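Local coordinates for AlbC (Streptomyces noursei, PDB 3OQV), which makes cyclo(L-leucyl-L-phenylalanyl), an intermediate of albonoursin biosynthesis, from aminoacyl-tRNAs without using ATP, at residues 52-57 and 226-231; 120-125 and 191-196. All coordinates share one frame; numbering follows the deposited sequence.

Both contacts join distant parts of the Rossmann fold through apolar side chains, with no hydrogen bond crossing either interface, but they differ in setting. Contact 1 joins helix 45-58 to the edge strand 225-229 of the parallel sheet and is partly buried, with a single tryptophan reaching two valines. Contact 2 is fully buried where its side chains touch: the end of helix 169-193 meets the short helix 119-122, which follows the opposite edge strand, 114-118. Beside contact 2 are polar groups, with a threonine that caps a helix and a glutamine that holds a phosphate ion. The centres of the two contacts lie about 19 Å apart, and the contacts share no residue.

Contact 1 of 2, residues 52-57 and 226-231; sequences LQWAGQ and AYVVVR
The carbonyl oxygen of Trp54 is hydrogen-bonded to Arg58 NH1 and also accepts a weak bond from Gln57 N at 3.3 Å, within helix 45-58 of the Rossmann fold. This helix makes the beta-alpha-beta crossover between strands 29-37 and 59-67, and Trp54 spans from it to the edge strand 225-229. The gap is wide: the CA atoms of Trp54 and Val230 are 9.6 Å apart. The long indole bridges it: with CG anti to the backbone N (chi1 -179°), the six-membered ring is directed away from the helix toward the strand. Val230 approaches from the opposite direction and sets CG2 over one face of the indole.

Val228, two residues earlier, meets the ring obliquely, while Val229 between them points away. The backbone of Val228 bonds to Leu200 and Tyr202, so the valine methyls project from a strand hydrogen-bonded into the sheet. The side chain of Val228 is about 7 Å from that of Leu200, which is essential for cyclodipeptide specificity. Leu235 of helix 232-238 touches both Trp54 and Val230, and Cys201 touches the Trp54 side chain. The ring atoms in contact are neighbours: CZ3 lies 4.1 Å from Val230 CG2, and CH2 lies 4.2 Å from Val228 CG1.

Contact 2 of 2, residues 120-125 and 191-196; sequences SELQET and GVFSVP. With PO4 (phosphate ion), chain D.
The Phe193 ring carries Val192 CG1 over the centre of one face, 3.7 Å above the plane, and Leu122 CD2 reaches its far end obliquely, 4.0 Å from CZ. The ring of His31 also meets it, the two planes about 30° apart. Here the end of helix 169-193 packs against the short helix 119-122, next to the parallel sheet of the Rossmann fold; Val65 of strand 59-67 touches both Leu122 and Phe193. Leu122 crosses each of its two partners at about a right angle. With CG anti to the backbone N (chi1 -175°), its two methyls are carried across to helix 169-193, where CD1 meets Val192, while CD2 meets both Val192 and the phenylalanine ring. The active-site pocket is near, the Leu122 side chain being about 8 Å from the bound dithiane diol.

Beyond Leu122 the chain makes a type I beta turn to Thr125. The carbonyl oxygen of Leu122 is gripped twice, by Thr125 N at 3.0 Å and by the Thr125 hydroxyl, OG1, at 2.7 Å. The hydroxyl donor lies in the carbonyl plane. OG1 is also hydrogen-bonded to Tyr128 N, which makes Thr125 the N-cap of helix 126-141.

Further along the turn, Gln123 NE2 gives a nearly straight bond (171°) to O1 of a phosphate ion at 2.8 Å and is also hydrogen-bonded to Tyr128 OH. The ion, probably from the crystallisation liquor, has a second partner in His70 NE2. A leucine in place of Gln123 would probably leave both the phosphate oxygen and the tyrosine hydroxyl without this amide partner. Back in the buried part, the second Leu122 branch ends with CD1 4.2 Å from Val192 CG1.

Contact 1 of 2, residues 52-57 and 226-231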
ATOM      1  N   LEU A  52     -12.096  -4.485   7.315  1.00 30.15           N
ATOM      2  CA  LEU A  52     -12.934  -5.070   6.276  1.00 31.39           C
ATOM      3  C   LEU A  52     -14.421  -4.835   6.536  1.00 33.86           C
ATOM      4  O   LEU A  52     -15.177  -4.504   5.617  1.00 32.26           O
ATOM      5  CB  LEU A  52     -12.658  -6.569   6.135  1.00 32.93           C
ATOM      6  CG  LEU A  52     -11.314  -6.949   5.517  1.00 31.32           C
ATOM      7  CD1 LEU A  52     -11.105  -8.466   5.538  1.00 33.85           C
ATOM      8  CD2 LEU A  52     -11.226  -6.403   4.094  1.00 35.96           C
ATOM      9  N   GLN A  53     -14.840  -5.012   7.787  1.00 35.58           N
ATOM     10  CA  GLN A  53     -16.240  -4.843   8.143  1.00 37.65           C
ATOM     11  C   GLN A  53     -16.631  -3.377   8.002  1.00 38.07           C
ATOM     12  O   GLN A  53     -17.675  -3.046   7.441  1.00 38.38           O
ATOM     13  CB  GLN A  53     -16.480  -5.303   9.581  1.00 39.44           C
ATOM     14  CG  GLN A  53     -16.410  -6.808   9.772  1.00 44.59           C
ATOM     15  CD  GLN A  53     -16.526  -7.210  11.230  1.00 54.16           C
ATOM     16  OE1 GLN A  53     -15.787  -6.718  12.085  1.00 55.15           O
ATOM     17  NE2 GLN A  53     -17.457  -8.114  11.523  1.00 52.26           N
ATOM     18  N   TRP A  54     -15.778  -2.505   8.519  1.00 38.52           N
ATOM     19  CA  TRP A  54     -15.988  -1.075   8.408  1.00 39.96           C
ATOM     20  C   TRP A  54     -16.180  -0.661   6.954  1.00 40.17           C
ATOM     21  O   TRP A  54     -17.106   0.084   6.634  1.00 40.84           O
ATOM     22  CB  TRP A  54     -14.802  -0.329   9.013  1.00 39.88           C
ATOM     23  CG  TRP A  54     -14.936   1.160   8.956  1.00 44.96           C
ATOM     24  CD1 TRP A  54     -15.614   1.958   9.832  1.00 46.54           C
ATOM     25  CD2 TRP A  54     -14.330   2.036   7.999  1.00 44.07           C
ATOM     26  NE1 TRP A  54     -15.482   3.280   9.465  1.00 45.04           N
ATOM     27  CE2 TRP A  54     -14.712   3.351   8.334  1.00 46.26           C
ATOM     28  CE3 TRP A  54     -13.513   1.833   6.882  1.00 46.60           C
ATOM     29  CZ2 TRP A  54     -14.299   4.459   7.595  1.00 44.30           C
ATOM     30  CZ3 TRP A  54     -13.113   2.933   6.147  1.00 42.43           C
ATOM     31  CH2 TRP A  54     -13.484   4.229   6.520  1.00 39.42           C
ATOM     32  N   ALA A  55     -15.310  -1.152   6.075  1.00 39.10           N
ATOM     33  CA  ALA A  55     -15.355  -0.765   4.667  1.00 39.01           C
ATOM     34  C   ALA A  55     -16.541  -1.403   3.962  1.00 40.26           C
ATOM     35  O   ALA A  55     -17.222  -0.752   3.162  1.00 40.88           O
ATOM     36  CB  ALA A  55     -14.061  -1.135   3.963  1.00 38.30           C
ATOM     37  N   GLY A  56     -16.786  -2.676   4.266  1.00 40.25           N
ATOM     38  CA  GLY A  56     -17.950  -3.386   3.747  1.00 40.92           C
ATOM     39  C   GLY A  56     -19.262  -2.670   4.010  1.00 43.40           C
ATOM     40  O   GLY A  56     -20.240  -2.865   3.281  1.00 44.37           O
ATOM     41  N   GLN A  57     -19.301  -1.854   5.058  1.00 42.54           N
ATOM     42  CA  GLN A  57     -20.531  -1.142   5.405  1.00 43.66           C
ATOM     43  C   GLN A  57     -20.631   0.220   4.733  1.00 42.53           C
ATOM     44  O   GLN A  57     -21.720   0.773   4.609  1.00 43.56           O
ATOM     45  CB  GLN A  57     -20.666  -0.984   6.916  1.00 45.32           C
ATOM     46  CG  GLN A  57     -21.321  -2.163   7.599  1.00 52.21           C
ATOM     47  CD  GLN A  57     -20.755  -2.410   8.982  1.00 60.38           C
ATOM     48  OE1 GLN A  57     -20.576  -1.475   9.766  1.00 63.19           O
ATOM     49  NE2 GLN A  57     -20.444  -3.667   9.282  1.00 62.97           N
ATOM     50  N   ALA A 226      -9.214  10.223  -2.494  1.00 26.09           N
ATOM     51  CA  ALA A 226      -9.252  10.694  -1.105  1.00 22.51           C
ATOM     52  C   ALA A 226      -8.431   9.775  -0.196  1.00 23.66           C
ATOM     53  O   ALA A 226      -8.059   8.667  -0.590  1.00 21.09           O
ATOM     54  CB  ALA A 226     -10.672  10.766  -0.620  1.00 24.91           C
ATOM     55  N   TYR A 227      -8.114  10.266   0.999  1.00 21.62           N
ATOM     56  CA  TYR A 227      -7.244   9.550   1.930  1.00 20.36           C
ATOM     57  C   TYR A 227      -7.862   9.649   3.321  1.00 23.48           C
ATOM     58  O   TYR A 227      -7.907  10.736   3.904  1.00 25.19           O
ATOM     59  CB  TYR A 227      -5.859  10.199   1.969  1.00 22.01           C
ATOM     60  CG  TYR A 227      -5.212  10.413   0.626  1.00 21.26           C
ATOM     61  CD1 TYR A 227      -4.488   9.391   0.014  1.00 20.37           C
ATOM     62  CD2 TYR A 227      -5.326  11.630  -0.036  1.00 28.91           C
ATOM     63  CE1 TYR A 227      -3.875   9.589  -1.207  1.00 24.90           C
ATOM     64  CE2 TYR A 227      -4.714  11.839  -1.264  1.00 30.54           C
ATOM     65  CZ  TYR A 227      -3.995  10.810  -1.844  1.00 27.82           C
ATOM     66  OH  TYR A 227      -3.379  11.001  -3.056  1.00 24.98           O
ATOM     67  N   VAL A 228      -8.350   8.527   3.844  1.00 21.27           N
ATOM     68  CA  VAL A 228      -9.137   8.543   5.071  1.00 22.24           C
ATOM     69  C   VAL A 228      -8.385   7.787   6.152  1.00 25.50           C
ATOM     70  O   VAL A 228      -7.998   6.626   5.948  1.00 25.60           O
ATOM     71  CB  VAL A 228     -10.528   7.936   4.855  1.00 19.03           C
ATOM     72  CG1 VAL A 228     -11.240   7.706   6.173  1.00 22.86           C
ATOM     73  CG2 VAL A 228     -11.376   8.885   3.977  1.00 22.57           C
ATOM     74  N   VAL A 229      -8.035   8.490   7.228  1.00 27.18           N
ATOM     75  CA  VAL A 229      -7.279   7.862   8.313  1.00 27.31           C
ATOM     76  C   VAL A 229      -8.177   6.914   9.098  1.00 27.13           C
ATOM     77  O   VAL A 229      -9.328   7.226   9.376  1.00 24.48           O
ATOM     78  CB  VAL A 229      -6.610   8.893   9.258  1.00 27.73           C
ATOM     79  CG1 VAL A 229      -7.657   9.767   9.967  1.00 27.30           C
ATOM     80  CG2 VAL A 229      -5.713   8.173  10.273  1.00 28.32           C
ATOM     81  N   VAL A 230      -7.689   5.708   9.350  1.00 26.37           N
ATOM     82  CA  VAL A 230      -8.485   4.746  10.091  1.00 30.68           C
ATOM     83  C   VAL A 230      -7.813   4.489  11.436  1.00 30.86           C
ATOM     84  O   VAL A 230      -6.648   4.109  11.484  1.00 30.63           O
ATOM     85  CB  VAL A 230      -8.645   3.437   9.286  1.00 33.13           C
ATOM     86  CG1 VAL A 230      -9.184   2.343  10.169  1.00 41.04           C
ATOM     87  CG2 VAL A 230      -9.574   3.671   8.088  1.00 32.36           C
ATOM     88  N   ARG A 231      -8.516   4.789  12.523  1.00 28.72           N
ATOM     89  CA  ARG A 231      -7.944   4.611  13.854  1.00 33.71           C
ATOM     90  C   ARG A 231      -8.672   3.488  14.588  1.00 34.49           C
ATOM     91  O   ARG A 231      -9.904   3.477  14.646  1.00 34.44           O
ATOM     92  CB  ARG A 231      -8.013   5.925  14.647  1.00 35.96           C
ATOM     93  CG  ARG A 231      -7.329   7.118  13.962  1.00 30.89           C
ATOM     94  CD  ARG A 231      -7.269   8.331  14.896  1.00 35.80           C
ATOM     95  NE  ARG A 231      -6.738   9.531  14.250  1.00 33.76           N
ATOM     96  CZ  ARG A 231      -7.500  10.509  13.757  1.00 34.20           C
ATOM     97  NH1 ARG A 231      -8.818  10.392  13.786  1.00 37.01           N
ATOM     98  NH2 ARG A 231      -6.949  11.595  13.225  1.00 32.06           N
TER

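Contact 2 of 2, residues 120-125 and 191-196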
ATOM      1  N   SER A 120       1.719  -7.212  -7.558  1.00 25.57           N
ATOM      2  CA  SER A 120       2.318  -7.760  -8.764  1.00 23.73           C
ATOM      3  C   SER A 120       1.277  -8.182  -9.802  1.00 24.88           C
ATOM      4  O   SER A 120       1.457  -7.919 -10.982  1.00 27.70           O
ATOM      5  CB  SER A 120       3.307  -8.900  -8.443  1.00 26.47           C
ATOM      6  OG  SER A 120       2.619 -10.056  -8.028  1.00 27.15           O
ATOM      7  N   GLU A 121       0.132  -8.704  -9.360  1.00 24.01           N
ATOM      8  CA  GLU A 121      -0.944  -9.034 -10.284  1.00 26.34           C
ATOM      9  C   GLU A 121      -1.560  -7.760 -10.870  1.00 25.92           C
ATOM     10  O   GLU A 121      -1.874  -7.688 -12.052  1.00 24.44           O
ATOM     11  CB  GLU A 121      -2.040  -9.822  -9.564  1.00 29.30           C
ATOM     12  CG  GLU A 121      -3.113 -10.359 -10.486  1.00 41.77           C
ATOM     13  CD  GLU A 121      -4.233 -11.039  -9.722  1.00 51.45           C
ATOM     14  OE1 GLU A 121      -3.988 -11.442  -8.562  1.00 51.88           O
ATOM     15  OE2 GLU A 121      -5.359 -11.129 -10.270  1.00 55.49           O
ATOM     16  N   LEU A 122      -1.771  -6.778 -10.008  1.00 23.04           N
ATOM     17  CA  LEU A 122      -2.386  -5.522 -10.394  1.00 23.93           C
ATOM     18  C   LEU A 122      -1.511  -4.815 -11.437  1.00 24.14           C
ATOM     19  O   LEU A 122      -2.014  -4.155 -12.371  1.00 22.03           O
ATOM     20  CB  LEU A 122      -2.524  -4.664  -9.141  1.00 21.72           C
ATOM     21  CG  LEU A 122      -3.255  -3.339  -9.287  1.00 24.42           C
ATOM     22  CD1 LEU A 122      -4.641  -3.552  -9.858  1.00 28.81           C
ATOM     23  CD2 LEU A 122      -3.351  -2.680  -7.914  1.00 24.17           C
ATOM     24  N   GLN A 123      -0.201  -5.044 -11.342  1.00 23.41           N
ATOM     25  CA  GLN A 123       0.749  -4.350 -12.201  1.00 24.65           C
ATOM     26  C   GLN A 123       0.634  -4.830 -13.641  1.00 25.80           C
ATOM     27  O   GLN A 123       1.123  -4.177 -14.562  1.00 27.95           O
ATOM     28  CB  GLN A 123       2.175  -4.580 -11.710  1.00 23.72           C
ATOM     29  CG  GLN A 123       2.562  -3.765 -10.490  1.00 24.32           C
ATOM     30  CD  GLN A 123       4.044  -3.801 -10.268  1.00 32.31           C
ATOM     31  OE1 GLN A 123       4.643  -4.878 -10.260  1.00 30.30           O
ATOM     32  NE2 GLN A 123       4.668  -2.624 -10.190  1.00 30.45           N
ATOM     33  N   GLU A 124       0.003  -5.981 -13.829  1.00 26.44           N
ATOM     34  CA  GLU A 124      -0.214  -6.532 -15.169  1.00 28.64           C
ATOM     35  C   GLU A 124      -1.336  -5.825 -15.927  1.00 31.73           C
ATOM     36  O   GLU A 124      -1.408  -5.908 -17.152  1.00 34.86           O
ATOM     37  CB  GLU A 124      -0.495  -8.034 -15.089  1.00 31.00           C
ATOM     38  CG  GLU A 124       0.748  -8.846 -14.759  1.00 38.40           C
ATOM     39  CD  GLU A 124       1.822  -8.718 -15.836  1.00 53.76           C
ATOM     40  OE1 GLU A 124       1.635  -9.286 -16.935  1.00 60.24           O
ATOM     41  OE2 GLU A 124       2.848  -8.041 -15.590  1.00 53.92           O
ATOM     42  N   THR A 125      -2.227  -5.154 -15.202  1.00 29.18           N
ATOM     43  CA  THR A 125      -3.460  -4.663 -15.806  1.00 28.39           C
ATOM     44  C   THR A 125      -3.170  -3.400 -16.603  1.00 27.97           C
ATOM     45  O   THR A 125      -2.316  -2.602 -16.223  1.00 26.57           O
ATOM     46  CB  THR A 125      -4.543  -4.376 -14.754  1.00 27.23           C
ATOM     47  OG1 THR A 125      -4.095  -3.340 -13.874  1.00 27.78           O
ATOM     48  CG2 THR A 125      -4.836  -5.631 -13.936  1.00 27.48           C
ATOM     49  N   GLY A 191      -8.338   5.862 -11.495  1.00 21.86           N
ATOM     50  CA  GLY A 191      -7.912   5.330 -12.783  1.00 22.49           C
ATOM     51  C   GLY A 191      -7.442   3.886 -12.709  1.00 24.23           C
ATOM     52  O   GLY A 191      -7.673   3.100 -13.626  1.00 27.14           O
ATOM     53  N   VAL A 192      -6.767   3.536 -11.622  1.00 21.09           N
ATOM     54  CA  VAL A 192      -6.307   2.159 -11.421  1.00 20.25           C
ATOM     55  C   VAL A 192      -7.467   1.152 -11.308  1.00 23.42           C
ATOM     56  O   VAL A 192      -7.378   0.020 -11.820  1.00 22.00           O
ATOM     57  CB  VAL A 192      -5.384   2.057 -10.184  1.00 22.16           C
ATOM     58  CG1 VAL A 192      -5.070   0.598  -9.860  1.00 22.14           C
ATOM     59  CG2 VAL A 192      -4.059   2.814 -10.444  1.00 21.95           C
ATOM     60  N   PHE A 193      -8.519   1.534 -10.587  1.00 21.37           N
ATOM     61  CA  PHE A 193      -9.600   0.604 -10.263  1.00 24.53           C
ATOM     62  C   PHE A 193     -10.865   0.919 -11.059  1.00 23.82           C
ATOM     63  O   PHE A 193     -11.919   0.332 -10.805  1.00 25.20           O
ATOM     64  CB  PHE A 193      -9.903   0.608  -8.753  1.00 22.06           C
ATOM     65  CG  PHE A 193      -8.750   0.157  -7.916  1.00 23.09           C
ATOM     66  CD1 PHE A 193      -8.401  -1.191  -7.868  1.00 25.56           C
ATOM     67  CD2 PHE A 193      -7.937   1.084  -7.277  1.00 26.52           C
ATOM     68  CE1 PHE A 193      -7.297  -1.621  -7.137  1.00 24.77           C
ATOM     69  CE2 PHE A 193      -6.827   0.668  -6.542  1.00 25.92           C
ATOM     70  CZ  PHE A 193      -6.504  -0.685  -6.476  1.00 26.95           C
ATOM     71  N   SER A 194     -10.775   1.910 -11.943  1.00 26.67           N
ATOM     72  CA  SER A 194     -11.903   2.338 -12.789  1.00 29.69           C
ATOM     73  C   SER A 194     -13.166   2.680 -11.993  1.00 31.84           C
ATOM     74  O   SER A 194     -14.255   2.144 -12.256  1.00 32.96           O
ATOM     75  CB  SER A 194     -12.242   1.277 -13.856  1.00 31.00           C
ATOM     76  OG  SER A 194     -11.094   0.583 -14.311  1.00 35.47           O
ATOM     77  N   VAL A 195     -13.038   3.624 -11.070  1.00 27.83           N
ATOM     78  CA  VAL A 195     -14.167   4.074 -10.277  1.00 27.21           C
ATOM     79  C   VAL A 195     -14.108   5.583 -10.212  1.00 27.64           C
ATOM     80  O   VAL A 195     -13.041   6.172 -10.416  1.00 27.41           O
ATOM     81  CB  VAL A 195     -14.102   3.513  -8.842  1.00 27.07           C
ATOM     82  CG1 VAL A 195     -14.458   2.030  -8.831  1.00 23.60           C
ATOM     83  CG2 VAL A 195     -12.718   3.760  -8.237  1.00 24.31           C
ATOM     84  N   PRO A 196     -15.262   6.230  -9.984  1.00 32.01           N
ATOM     85  CA  PRO A 196     -15.291   7.687 -10.073  1.00 29.93           C
ATOM     86  C   PRO A 196     -14.548   8.323  -8.899  1.00 31.02           C
ATOM     87  O   PRO A 196     -13.975   9.396  -9.040  1.00 28.06           O
ATOM     88  CB  PRO A 196     -16.786   8.025  -9.996  1.00 32.88           C
ATOM     89  CG  PRO A 196     -17.512   6.726 -10.256  1.00 32.98           C
ATOM     90  CD  PRO A 196     -16.598   5.652  -9.759  1.00 31.99           C
TER
HETATM   91  P   PO4 D 250       8.205  -2.649 -11.581  1.00 54.45           P
HETATM   92  O1  PO4 D 250       7.504  -2.396 -10.260  1.00 51.72           O
HETATM   93  O2  PO4 D 250       9.265  -1.586 -11.761  1.00 52.61           O
HETATM   94  O3  PO4 D 250       8.831  -4.024 -11.588  1.00 52.33           O
HETATM   95  O4  PO4 D 250       7.203  -2.579 -12.706  1.00 55.17           O